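Local coordinates for protein 3'-5'-exonuclease (Saccharomyces cerevisiae, PDB 3E2V) that probably cuts double-stranded DNA as an endonuclease and trims it from the 3' end as an exonuclease, with magnesium as cofactor, at residues P24-G28 / A38-L43; T86-H90 / L141-M145; L281-L287 / H313-Y318; F328-F333 / C360-Q364. One frame throughout, in Å; residues are numbered along the deposited sequence.

Interaction 1 of 4, residues P24-G28 / A38-L43; sequences PMFHG and ADYVKL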
loop_
_atom_site.group_PDB
_atom_site.type_symbol
_atom_site.label_atom_id
_atom_site.label_comp_id
_atom_site.label_asym_id
_atom_site.label_seq_id
_atom_site.Cartn_x
_atom_site.Cartn_y
_atom_site.Cartn_z
ATOM N N PRO A 24 8.259 0.461 -12.811
ATOM C CA PRO A 24 9.143 0.836 -13.915
ATOM C C PRO A 24 9.130 2.298 -14.356
ATOM O O PRO A 24 10.159 2.786 -14.822
ATOM C CB PRO A 24 8.705 -0.104 -15.041
ATOM C CG PRO A 24 8.261 -1.330 -14.289
ATOM C CD PRO A 24 7.477 -0.743 -13.141
ATOM N N MET A 25 8.019 3.009 -14.174
ATOM C CA MET A 25 7.973 4.428 -14.584
ATOM C C MET A 25 9.003 5.273 -13.811
ATOM O O MET A 25 9.587 6.217 -14.348
ATOM C CB MET A 25 6.566 5.024 -14.402
ATOM C CG MET A 25 5.548 4.560 -15.430
ATOM S SD MET A 25 3.975 5.549 -15.377
ATOM C CE MET A 25 2.911 4.314 -14.701
ATOM N N PHE A 26 9.237 4.910 -12.547
ATOM C CA PHE A 26 10.222 5.615 -11.729
ATOM C C PHE A 26 11.661 5.286 -12.125
ATOM O O PHE A 26 12.621 5.941 -11.690
ATOM C CB PHE A 26 9.985 5.355 -10.238
ATOM C CG PHE A 26 8.688 5.923 -9.735
ATOM C CD1 PHE A 26 8.278 7.194 -10.125
ATOM C CD2 PHE A 26 7.872 5.189 -8.862
ATOM C CE1 PHE A 26 7.068 7.729 -9.657
ATOM C CE2 PHE A 26 6.679 5.712 -8.373
ATOM C CZ PHE A 26 6.273 6.987 -8.775
ATOM N N HIS A 27 11.792 4.266 -12.970
ATOM C CA HIS A 27 13.075 3.853 -13.507
ATOM C C HIS A 27 13.206 4.253 -14.991
ATOM O O HIS A 27 14.135 3.829 -15.686
ATOM C CB HIS A 27 13.269 2.365 -13.214
ATOM C CG HIS A 27 13.177 2.068 -11.744
ATOM N ND1 HIS A 27 14.288 1.893 -10.948
ATOM C CD2 HIS A 27 12.108 2.026 -10.914
ATOM C CE1 HIS A 27 13.905 1.712 -9.696
ATOM N NE2 HIS A 27 12.586 1.794 -9.646
ATOM N N GLY A 28 12.296 5.110 -15.450
ATOM C CA GLY A 28 12.366 5.670 -16.793
ATOM C C GLY A 28 11.736 4.810 -17.875
ATOM O O GLY A 28 11.887 5.116 -19.068
ATOM N N ALA A 38 16.586 6.546 -14.888
ATOM C CA ALA A 38 15.816 6.511 -13.648
ATOM C C ALA A 38 16.081 7.792 -12.854
ATOM O O ALA A 38 17.234 8.229 -12.735
ATOM C CB ALA A 38 16.233 5.296 -12.831
ATOM N N ASP A 39 15.019 8.387 -12.298
ATOM C CA ASP A 39 15.147 9.687 -11.623
ATOM C C ASP A 39 14.558 9.633 -10.222
ATOM O O ASP A 39 14.084 10.651 -9.725
ATOM C CB ASP A 39 14.460 10.780 -12.454
ATOM C CG ASP A 39 12.946 10.592 -12.549
ATOM O OD1 ASP A 39 12.450 9.439 -12.641
ATOM O OD2 ASP A 39 12.226 11.622 -12.552
ATOM N N TYR A 40 14.585 8.467 -9.580
ATOM C CA TYR A 40 13.908 8.350 -8.283
ATOM C C TYR A 40 14.571 9.143 -7.162
ATOM O O TYR A 40 13.903 9.549 -6.227
ATOM C CB TYR A 40 13.629 6.890 -7.899
ATOM C CG TYR A 40 14.831 5.977 -7.973
ATOM C CD1 TYR A 40 15.764 5.933 -6.935
ATOM C CD2 TYR A 40 15.029 5.151 -9.068
ATOM C CE1 TYR A 40 16.872 5.092 -6.998
ATOM C CE2 TYR A 40 16.125 4.295 -9.134
ATOM C CZ TYR A 40 17.043 4.277 -8.105
ATOM O OH TYR A 40 18.130 3.434 -8.183
ATOM N N VAL A 41 15.868 9.413 -7.253
ATOM C CA VAL A 41 16.491 10.263 -6.233
ATOM C C VAL A 41 15.951 11.703 -6.340
ATOM O O VAL A 41 15.539 12.280 -5.332
ATOM C CB VAL A 41 18.047 10.154 -6.208
ATOM C CG1 VAL A 41 18.643 11.206 -5.299
ATOM C CG2 VAL A 41 18.460 8.767 -5.733
ATOM N N LYS A 42 15.873 12.250 -7.552
ATOM C CA LYS A 42 15.248 13.575 -7.749
ATOM C C LYS A 42 13.762 13.588 -7.364
ATOM O O LYS A 42 13.254 14.577 -6.811
ATOM C CB LYS A 42 15.432 14.082 -9.187
ATOM C CG LYS A 42 16.831 14.622 -9.421
ATOM C CD LYS A 42 17.050 14.921 -10.887
ATOM C CE LYS A 42 18.513 15.224 -11.181
ATOM N NZ LYS A 42 18.788 16.676 -11.088
ATOM N N LEU A 43 13.084 12.481 -7.637
ATOM C CA LEU A 43 11.723 12.298 -7.197
ATOM C C LEU A 43 11.616 12.454 -5.679
ATOM O O LEU A 43 10.689 13.103 -5.172
ATOM C CB LEU A 43 11.229 10.910 -7.607
ATOM C CG LEU A 43 9.817 10.559 -7.172
ATOM C CD1 LEU A 43 9.000 10.077 -8.344
ATOM C CD2 LEU A 43 9.838 9.576 -6.017
HETATM O O HOH W 1 11.592 8.302 -10.297
#
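Phe26 and His27 meet Ala38, Asp39 and Tyr40 where the chain returns to start a helix. Residues 24-26 form a short 3-10 turn, and helix 40-49 begins just after Asp39. The backbones come closest at His27 and Ala38, with CA atoms 3.8 Å apart. The amide N of Asp39 makes a weak hydrogen bond of 3.5 Å to Phe26 O. A water bridges the same two residues. It donates to Phe26 O at 2.9 Å and to Asp39 OD1 at 2.7 Å, and so ties a backbone carbonyl to a carboxylate. Phe26 O also lies in the plane of the Tyr40 ring, at its edge.

The amide N of Gly28 bonds back to Met25 O. The segment 24-28 lies in the loop after strand 18-19 of this TatD-type TIM barrel, and two short strands, 29-30 and 33-34, separate it from helix 40-49. Asp39 is at the N-cap position, but its side chain makes no capping bond. Its OD2 instead forms salt bridges with Arg46 and Arg356.

The His27 and Tyr40 rings meet obliquely, with centroids 4.9 Å apart and planes at 47°. Tyr40 CD2 lies over one face of the imidazole, and His27 CE1 is 3.5 Å from Tyr40 CE2. The chi1 of Tyr40, 52°, sets its CG between the backbone N and the carbonyl carbon, which brings the CD2-CE2 side of the ring to His27. His27 NE2 is held by the carbonyl of Leu21. Further into the protein, Leu43 presses CD1 against Phe26, 3.3 Å from CE1.

Interaction 2 of 4, residues T86-H90 / L141-M145; sequences TIGVH and LYDLM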
loop_
_atom_site.group_PDB
_atom_site.type_symbol
_atom_site.label_atom_id
_atom_site.label_comp_id
_atom_site.label_asym_id
_atom_site.label_seq_id
_atom_site.Cartn_x
_atom_site.Cartn_y
_atom_site.Cartn_z
ATOM N N THR A 86 7.189 -2.796 2.718
ATOM C CA THR A 86 6.420 -3.970 3.105
ATOM C C THR A 86 7.068 -5.220 2.515
ATOM O O THR A 86 7.982 -5.136 1.669
ATOM C CB THR A 86 4.944 -3.871 2.587
ATOM O OG1 THR A 86 4.911 -4.131 1.173
ATOM C CG2 THR A 86 4.358 -2.485 2.836
ATOM N N ILE A 87 6.593 -6.380 2.986
ATOM C CA ILE A 87 6.875 -7.701 2.400
ATOM C C ILE A 87 5.585 -8.499 2.387
ATOM O O ILE A 87 4.912 -8.620 3.407
ATOM C CB ILE A 87 7.915 -8.486 3.212
ATOM C CG1 ILE A 87 9.246 -7.723 3.271
ATOM C CG2 ILE A 87 8.094 -9.904 2.615
ATOM C CD1 ILE A 87 10.295 -8.386 4.178
ATOM N N GLY A 88 5.254 -9.044 1.231
ATOM C CA GLY A 88 4.014 -9.813 1.085
ATOM C C GLY A 88 3.724 -10.129 -0.358
ATOM O O GLY A 88 4.412 -9.646 -1.247
ATOM N N VAL A 89 2.713 -10.966 -0.581
ATOM C CA VAL A 89 2.296 -11.331 -1.946
ATOM C C VAL A 89 0.845 -10.927 -2.176
ATOM O O VAL A 89 -0.051 -11.386 -1.473
ATOM C CB VAL A 89 2.481 -12.840 -2.239
ATOM C CG1 VAL A 89 2.159 -13.161 -3.690
ATOM C CG2 VAL A 89 3.907 -13.249 -1.931
ATOM N N HIS A 90 0.651 -10.040 -3.141
ATOM C CA HIS A 90 -0.627 -9.413 -3.482
ATOM C C HIS A 90 -1.481 -10.435 -4.233
ATOM O O HIS A 90 -0.944 -11.353 -4.848
ATOM C CB HIS A 90 -0.222 -8.225 -4.368
ATOM C CG HIS A 90 -1.321 -7.364 -4.889
ATOM N ND1 HIS A 90 -2.214 -7.777 -5.850
ATOM C CD2 HIS A 90 -1.564 -6.047 -4.696
ATOM C CE1 HIS A 90 -3.005 -6.771 -6.182
ATOM N NE2 HIS A 90 -2.618 -5.704 -5.508
ATOM N N LEU A 141 8.823 -17.263 2.186
ATOM C CA LEU A 141 8.273 -15.966 2.559
ATOM C C LEU A 141 8.418 -15.657 4.052
ATOM O O LEU A 141 8.861 -14.568 4.425
ATOM C CB LEU A 141 6.804 -15.903 2.124
ATOM C CG LEU A 141 6.076 -14.594 2.419
ATOM C CD1 LEU A 141 6.731 -13.415 1.705
ATOM C CD2 LEU A 141 4.630 -14.737 1.992
ATOM N N TYR A 142 8.070 -16.627 4.904
ATOM C CA TYR A 142 8.269 -16.508 6.356
ATOM C C TYR A 142 9.725 -16.231 6.693
ATOM O O TYR A 142 10.049 -15.312 7.469
ATOM C CB TYR A 142 7.817 -17.816 7.019
ATOM C CG TYR A 142 7.900 -17.847 8.531
ATOM C CD1 TYR A 142 7.217 -16.908 9.307
ATOM C CD2 TYR A 142 8.630 -18.828 9.183
ATOM C CE1 TYR A 142 7.262 -16.934 10.694
ATOM C CE2 TYR A 142 8.681 -18.867 10.577
ATOM C CZ TYR A 142 7.989 -17.917 11.321
ATOM O OH TYR A 142 8.029 -17.939 12.702
ATOM N N ASP A 143 10.606 -17.020 6.084
ATOM C CA ASP A 143 12.044 -16.849 6.314
ATOM C C ASP A 143 12.526 -15.447 5.936
ATOM O O ASP A 143 13.287 -14.827 6.681
ATOM C CB ASP A 143 12.839 -17.903 5.553
ATOM C CG ASP A 143 12.758 -19.293 6.196
ATOM O OD1 ASP A 143 12.248 -19.437 7.339
ATOM O OD2 ASP A 143 13.192 -20.251 5.518
ATOM N N LEU A 144 12.057 -14.935 4.800
ATOM C CA LEU A 144 12.389 -13.579 4.373
ATOM C C LEU A 144 11.931 -12.522 5.376
ATOM O O LEU A 144 12.688 -11.627 5.755
ATOM C CB LEU A 144 11.780 -13.285 3.003
ATOM C CG LEU A 144 12.102 -11.911 2.412
ATOM C CD1 LEU A 144 13.603 -11.775 2.200
ATOM C CD2 LEU A 144 11.358 -11.744 1.087
ATOM N N MET A 145 10.673 -12.622 5.804
ATOM C CA MET A 145 10.133 -11.712 6.808
ATOM C C MET A 145 10.971 -11.746 8.085
ATOM O O MET A 145 11.331 -10.701 8.608
ATOM C CB MET A 145 8.669 -12.060 7.121
ATOM C CG MET A 145 7.707 -11.813 5.981
ATOM S SD MET A 145 5.967 -12.231 6.477
ATOM C CE MET A 145 5.096 -11.827 4.924
#
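A barrel strand and one of the helices outside it are joined here, in the layered packing of a TIM barrel. Ile87 ends strand 82-87 and points at helix 132-149. Its CG2 methyl is the centre of the contact. That methyl lies 3.9 Å from Leu141 CD1 and 4.0 Å from Leu144 CD2. It also touches Met145, with CG2 and Met145 CG 3.9 Å apart. Three residues of one helical face thus converge on a single methyl. With the chi1 of Ile87 at -60°, CG2 is anti to the backbone N, and this turns the methyl to the helix.

Met145 reaches farther than the leucines. Its chain is extended beyond CG, with chi2 and chi3 both near 180°, and runs past Ile87 in the opposite direction. It delivers CE to within 3.6 Å of Ile87 O, and CE also comes near Gly88 CA. At the other end of the contact Val89 CG2 meets Leu141 CD2 more loosely, at 4.3 Å. The seam is apolar and buried, and the backbone of Ile87 is bonded to Ser158 and Gly160 in the next strand.

Helix 62-75 lies on one flank, where Ile62 touches Val89 and Leu141 and Gln66 touches Leu144. Helix 174-187 brings Gln184 to Leu141 and Ile187 to Met145, while strand 156-165 adds Phe156 against Ile87 and Ile159 against Met145.

Interaction 3 of 4, residues L281-L287 / H313-Y318; sequences LRTEENL and HASFQY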
loop_
_atom_site.group_PDB
_atom_site.type_symbol
_atom_site.label_atom_id
_atom_site.label_comp_id
_atom_site.label_asym_id
_atom_site.label_seq_id
_atom_site.Cartn_x
_atom_site.Cartn_y
_atom_site.Cartn_z
ATOM N N LEU A 281 -10.915 9.543 -4.495
ATOM C CA LEU A 281 -11.504 10.906 -4.501
ATOM C C LEU A 281 -12.047 11.303 -5.891
ATOM O O LEU A 281 -12.238 12.499 -6.187
ATOM C CB LEU A 281 -10.461 11.936 -3.997
ATOM C CG LEU A 281 -9.836 11.694 -2.605
ATOM C CD1 LEU A 281 -8.583 12.555 -2.449
ATOM C CD2 LEU A 281 -10.858 11.985 -1.516
ATOM N N ARG A 282 -12.290 10.312 -6.752
ATOM C CA ARG A 282 -12.571 10.592 -8.164
ATOM C C ARG A 282 -13.976 11.076 -8.443
ATOM O O ARG A 282 -14.170 11.953 -9.290
ATOM C CB ARG A 282 -12.246 9.375 -9.028
ATOM C CG ARG A 282 -10.742 9.227 -9.270
ATOM C CD ARG A 282 -10.424 8.028 -10.114
ATOM N NE ARG A 282 -10.761 6.812 -9.388
ATOM C CZ ARG A 282 -10.323 5.601 -9.704
ATOM N NH1 ARG A 282 -9.513 5.434 -10.744
ATOM N NH2 ARG A 282 -10.706 4.563 -8.969
ATOM N N THR A 283 -14.959 10.503 -7.756
ATOM C CA THR A 283 -16.358 10.882 -7.990
ATOM C C THR A 283 -16.983 11.551 -6.772
ATOM O O THR A 283 -16.457 11.462 -5.655
ATOM C CB THR A 283 -17.217 9.654 -8.305
ATOM O OG1 THR A 283 -17.358 8.871 -7.109
ATOM C CG2 THR A 283 -16.592 8.807 -9.404
ATOM N N GLU A 284 -18.136 12.194 -6.957
ATOM C CA GLU A 284 -18.835 12.782 -5.807
ATOM C C GLU A 284 -19.216 11.718 -4.761
ATOM O O GLU A 284 -19.133 11.972 -3.555
ATOM C CB GLU A 284 -20.051 13.606 -6.247
ATOM C CG GLU A 284 -19.696 15.040 -6.597
ATOM C CD GLU A 284 -20.927 15.908 -6.817
ATOM O OE1 GLU A 284 -22.040 15.490 -6.423
ATOM O OE2 GLU A 284 -20.771 17.013 -7.383
ATOM N N GLU A 285 -19.585 10.521 -5.224
ATOM C CA GLU A 285 -19.844 9.397 -4.314
ATOM C C GLU A 285 -18.610 9.067 -3.480
ATOM O O GLU A 285 -18.717 8.909 -2.260
ATOM C CB GLU A 285 -20.336 8.154 -5.064
ATOM C CG GLU A 285 -20.641 6.954 -4.151
ATOM C CD GLU A 285 -20.811 5.638 -4.904
ATOM O OE1 GLU A 285 -20.765 5.626 -6.167
ATOM O OE2 GLU A 285 -20.984 4.602 -4.216
ATOM N N ASN A 286 -17.450 8.947 -4.131
ATOM C CA ASN A 286 -16.182 8.744 -3.402
ATOM C C ASN A 286 -15.988 9.805 -2.309
ATOM O O ASN A 286 -15.583 9.492 -1.183
ATOM C CB ASN A 286 -14.966 8.854 -4.336
ATOM C CG ASN A 286 -14.817 7.701 -5.327
ATOM O OD1 ASN A 286 -14.297 7.909 -6.429
ATOM N ND2 ASN A 286 -15.199 6.483 -4.937
ATOM N N LEU A 287 -16.215 11.075 -2.642
ATOM C CA LEU A 287 -16.015 12.133 -1.664
ATOM C C LEU A 287 -16.966 11.983 -0.475
ATOM O O LEU A 287 -16.563 12.195 0.666
ATOM C CB LEU A 287 -16.166 13.525 -2.308
ATOM C CG LEU A 287 -15.272 13.860 -3.508
ATOM C CD1 LEU A 287 -15.570 15.299 -3.937
ATOM C CD2 LEU A 287 -13.789 13.680 -3.182
ATOM N N HIS A 313 -11.874 14.843 -12.307
ATOM C CA HIS A 313 -12.266 14.227 -11.027
ATOM C C HIS A 313 -13.007 15.221 -10.140
ATOM O O HIS A 313 -12.707 16.425 -10.171
ATOM C CB HIS A 313 -11.021 13.715 -10.280
ATOM C CG HIS A 313 -10.302 12.608 -10.987
ATOM N ND1 HIS A 313 -9.010 12.237 -10.671
ATOM C CD2 HIS A 313 -10.697 11.787 -11.992
ATOM C CE1 HIS A 313 -8.646 11.228 -11.445
ATOM N NE2 HIS A 313 -9.645 10.943 -12.265
ATOM N N ALA A 314 -13.927 14.723 -9.313
ATOM C CA ALA A 314 -14.686 15.603 -8.410
ATOM C C ALA A 314 -13.779 16.319 -7.406
ATOM O O ALA A 314 -14.116 17.390 -6.899
ATOM C CB ALA A 314 -15.748 14.836 -7.691
ATOM N N SER A 315 -12.613 15.733 -7.142
ATOM C CA SER A 315 -11.621 16.301 -6.255
ATOM C C SER A 315 -10.990 17.605 -6.773
ATOM O O SER A 315 -10.523 18.426 -5.971
ATOM C CB SER A 315 -10.517 15.262 -6.063
ATOM O OG SER A 315 -10.078 14.797 -7.328
ATOM N N PHE A 316 -10.922 17.774 -8.096
ATOM C CA PHE A 316 -10.137 18.872 -8.648
ATOM C C PHE A 316 -10.616 20.232 -8.188
ATOM O O PHE A 316 -9.799 21.131 -7.998
ATOM C CB PHE A 316 -10.061 18.870 -10.181
ATOM C CG PHE A 316 -9.004 19.796 -10.704
ATOM C CD1 PHE A 316 -7.672 19.392 -10.748
ATOM C CD2 PHE A 316 -9.321 21.088 -11.122
ATOM C CE1 PHE A 316 -6.669 20.260 -11.199
ATOM C CE2 PHE A 316 -8.324 21.950 -11.559
ATOM C CZ PHE A 316 -7.001 21.530 -11.611
ATOM N N GLN A 317 -11.921 20.381 -7.999
ATOM C CA GLN A 317 -12.452 21.684 -7.606
ATOM C C GLN A 317 -11.753 22.291 -6.385
ATOM O O GLN A 317 -11.607 23.509 -6.285
ATOM C CB GLN A 317 -13.956 21.606 -7.399
ATOM C CG GLN A 317 -14.389 20.695 -6.285
ATOM C CD GLN A 317 -15.874 20.512 -6.289
ATOM O OE1 GLN A 317 -16.622 21.451 -5.999
ATOM N NE2 GLN A 317 -16.326 19.306 -6.631
ATOM N N TYR A 318 -11.304 21.434 -5.469
ATOM C CA TYR A 318 -10.602 21.897 -4.275
ATOM C C TYR A 318 -9.174 22.345 -4.572
ATOM O O TYR A 318 -8.673 23.292 -3.957
ATOM C CB TYR A 318 -10.672 20.825 -3.198
ATOM C CG TYR A 318 -12.097 20.424 -2.935
ATOM C CD1 TYR A 318 -13.007 21.355 -2.426
ATOM C CD2 TYR A 318 -12.557 19.147 -3.233
ATOM C CE1 TYR A 318 -14.330 21.015 -2.189
ATOM C CE2 TYR A 318 -13.888 18.795 -3.004
ATOM C CZ TYR A 318 -14.766 19.736 -2.471
ATOM O OH TYR A 318 -16.083 19.397 -2.237
#
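Arg282 and His313 lie side by side and point the same way. The Arg282 methylene CG sits over the middle of the imidazole face, 3.5 Å from the ring centroid of His313 and only 5° off the ring normal. This is a CH-pi contact of the aliphatic stem. The guanidinium is not stacked on the ring, because the chain bends at chi3 (-66°) and the two planes stand 88° apart.

The backbones are bonded beside this pair. Ala314 N donates to Arg282 O at 2.8 Å, nearly straight, from above the carbonyl plane. Ser315 N makes a weak bond to Leu281 O. The Ala314 methyl faces the start of the helix, 3.6 Å from Glu284 N and 3.8 Å from Leu287 CD1. Leu287 CD1 also meets the edge of the Tyr318 ring, in its plane.

Thr283 and Asn286 form a capping box at the start of helix 284-291. Asn286 N donates to Thr283 OG1, and Thr283 N to Asn286 OD1. On the facing segment, Gln317 NE2 donates to Ala314 O in the carbonyl plane. The contact joins two helix starts, each on a loop following one of the last two barrel strands of the TIM-barrel fold.

Interaction 4 of 4, residues F328-F333 / C360-Q364; sequences FEYPAF and CNMEQ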
loop_
_atom_site.group_PDB
_atom_site.type_symbol
_atom_site.label_atom_id
_atom_site.label_comp_id
_atom_site.label_asym_id
_atom_site.label_seq_id
_atom_site.Cartn_x
_atom_site.Cartn_y
_atom_site.Cartn_z
ATOM N N PHE A 328 -1.471 28.240 -4.228
ATOM C CA PHE A 328 -1.046 26.851 -4.447
ATOM C C PHE A 328 -0.517 26.613 -5.860
ATOM O O PHE A 328 -1.149 27.006 -6.847
ATOM C CB PHE A 328 -2.185 25.868 -4.131
ATOM C CG PHE A 328 -1.768 24.419 -4.184
ATOM C CD1 PHE A 328 -0.945 23.887 -3.194
ATOM C CD2 PHE A 328 -2.187 23.601 -5.228
ATOM C CE1 PHE A 328 -0.537 22.548 -3.242
ATOM C CE2 PHE A 328 -1.789 22.255 -5.283
ATOM C CZ PHE A 328 -0.966 21.737 -4.281
ATOM N N GLU A 329 0.636 25.951 -5.943
ATOM C CA GLU A 329 1.256 25.622 -7.222
ATOM C C GLU A 329 0.839 24.235 -7.714
ATOM O O GLU A 329 1.123 23.222 -7.056
ATOM C CB GLU A 329 2.782 25.718 -7.106
ATOM N N TYR A 330 0.147 24.210 -8.854
ATOM C CA TYR A 330 -0.267 22.990 -9.548
ATOM C C TYR A 330 0.191 23.084 -11.012
ATOM O O TYR A 330 -0.155 24.046 -11.706
ATOM C CB TYR A 330 -1.791 22.820 -9.474
ATOM C CG TYR A 330 -2.355 21.575 -10.132
ATOM C CD1 TYR A 330 -2.512 20.393 -9.414
ATOM C CD2 TYR A 330 -2.770 21.585 -11.470
ATOM C CE1 TYR A 330 -3.052 19.246 -10.008
ATOM C CE2 TYR A 330 -3.300 20.435 -12.077
ATOM C CZ TYR A 330 -3.440 19.270 -11.338
ATOM O OH TYR A 330 -3.977 18.138 -11.920
ATOM N N PRO A 331 1.001 22.117 -11.486
ATOM C CA PRO A 331 1.643 21.062 -10.703
ATOM C C PRO A 331 2.734 21.631 -9.794
ATOM O O PRO A 331 3.087 22.807 -9.904
ATOM C CB PRO A 331 2.257 20.162 -11.775
ATOM C CG PRO A 331 2.503 21.081 -12.937
ATOM C CD PRO A 331 1.345 22.027 -12.919
ATOM N N ALA A 332 3.283 20.805 -8.903
ATOM C CA ALA A 332 4.229 21.297 -7.892
ATOM C C ALA A 332 5.581 21.727 -8.479
ATOM O O ALA A 332 6.320 22.514 -7.875
ATOM C CB ALA A 332 4.432 20.247 -6.809
ATOM N N PHE A 333 5.897 21.158 -9.637
ATOM C CA PHE A 333 7.139 21.396 -10.382
ATOM C C PHE A 333 6.729 21.320 -11.845
ATOM O O PHE A 333 5.677 20.768 -12.157
ATOM C CB PHE A 333 8.159 20.285 -10.084
ATOM C CG PHE A 333 8.608 20.247 -8.650
ATOM C CD1 PHE A 333 9.707 20.984 -8.239
ATOM C CD2 PHE A 333 7.912 19.497 -7.703
ATOM C CE1 PHE A 333 10.118 20.975 -6.914
ATOM C CE2 PHE A 333 8.317 19.477 -6.368
ATOM C CZ PHE A 333 9.413 20.225 -5.973
ATOM N N CYS A 360 5.374 13.673 -4.056
ATOM C CA CYS A 360 5.271 15.100 -3.736
ATOM C C CYS A 360 3.854 15.629 -3.858
ATOM O O CYS A 360 3.580 16.786 -3.489
ATOM C CB CYS A 360 6.207 15.973 -4.585
ATOM S SG CYS A 360 5.851 16.016 -6.360
ATOM N N ASN A 361 2.948 14.804 -4.369
ATOM C CA ASN A 361 1.551 15.191 -4.497
ATOM C C ASN A 361 0.686 14.803 -3.298
ATOM O O ASN A 361 -0.536 14.928 -3.340
ATOM C CB ASN A 361 0.973 14.673 -5.816
ATOM C CG ASN A 361 1.519 15.438 -7.010
ATOM O OD1 ASN A 361 2.081 16.521 -6.852
ATOM N ND2 ASN A 361 1.397 14.867 -8.192
ATOM N N MET A 362 1.329 14.382 -2.215
ATOM C CA MET A 362 0.624 14.173 -0.941
ATOM C C MET A 362 -0.213 15.387 -0.547
ATOM O O MET A 362 -1.356 15.257 -0.104
ATOM C CB MET A 362 1.632 13.844 0.161
ATOM C CG MET A 362 2.037 12.366 0.153
ATOM S SD MET A 362 0.703 11.142 0.626
ATOM C CE MET A 362 0.728 11.429 2.442
ATOM N N GLU A 363 0.382 16.569 -0.700
ATOM C CA GLU A 363 -0.291 17.804 -0.330
ATOM C C GLU A 363 -1.621 17.999 -1.048
ATOM O O GLU A 363 -2.548 18.596 -0.485
ATOM C CB GLU A 363 0.633 19.002 -0.549
ATOM C CG GLU A 363 1.074 19.221 -1.983
ATOM C CD GLU A 363 2.055 20.362 -2.123
ATOM O OE1 GLU A 363 2.280 21.097 -1.139
ATOM O OE2 GLU A 363 2.615 20.506 -3.234
ATOM N N GLN A 364 -1.745 17.480 -2.273
ATOM C CA GLN A 364 -3.009 17.578 -3.005
ATOM C C GLN A 364 -4.069 16.700 -2.365
ATOM O O GLN A 364 -5.217 17.081 -2.262
ATOM C CB GLN A 364 -2.821 17.178 -4.475
ATOM C CG GLN A 364 -1.870 18.053 -5.257
ATOM C CD GLN A 364 -1.666 17.558 -6.672
ATOM O OE1 GLN A 364 -2.339 16.658 -7.127
ATOM N NE2 GLN A 364 -0.711 18.157 -7.371
HETATM O O HOH W 2 2.807 22.858 -4.693
HETATM O O HOH W 3 0.374 20.481 -7.030
HETATM O O HOH W 4 2.044 18.203 -8.968
#
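Phe328 and Tyr330 receive the side chains of Glu363 and Gln364 by van der Waals contact. Glu363 comes to the edge of the Phe328 ring, with Glu363 CD 3.6 Å from Phe328 CE1. The carboxylate and ring planes are 73° apart. Glu363 has chi1 62°, with CG between the backbone N and the carbonyl carbon, and from there its extended chain reaches the ring. Gln364 CG touches the same ring at CZ. The amide of Gln364 crosses Tyr330 with planes 45° apart, and Gln364 NE2 lies 3.5 Å from Tyr330 CD1.

Cys360 SG sits at the edge of the Phe333 ring, 4.2 Å from Phe333 CE2, a sulfur-aromatic contact. The Ala332 methyl lies between this pair and the polar groups, 4.0 Å from Glu363 OE2.

Polar links across the contact run through three waters. Two donate to Glu329 O: one also donates to Glu363 OE2, and the other accepts from Gln364 NE2 at 2.6 Å. The third accepts from Ala332 N and donates to Asn361 OD1 at 2.7 Å. The polar ends have further partners. Glu363 OE1 makes a salt bridge with Arg50, Asn361 ND2 bonds to Asn357 and to a glycerol probably from the crystallisation liquor, and Tyr330 OH bonds to the carbonyl of Ile309.

The irregular loop, with a cis peptide bond before Pro331, follows helix 316-325 and lies along the start of helix 362-373. Waters bridge the loop to the helix start at the periphery of the TIM barrel, with Met362 turned to barrel strand 14-16.

The four contacts follow one another along one TIM-barrel chain. Interactions 3 and 4 touch: Phe316 packs edge-to-face on Tyr330, with Phe316 CE1 3.4 Å from Tyr330 CZ, and their centres are about 17 Å apart. Interactions 1 and 4 come within about 5 Å at their nearest atoms without touching. Interaction 2 lies across the chain's centre from interactions 3 and 4, with centres about 35 and 33 Å away. The magnesium, bound by His253 and Asp303, is about 11 Å from the side chains of Phe26 in interaction 1 and Arg282 in interaction 3. Gly88 of interaction 2 lies about 6 Å from Glu161, a known magnesium ligand not metal-bound in this model.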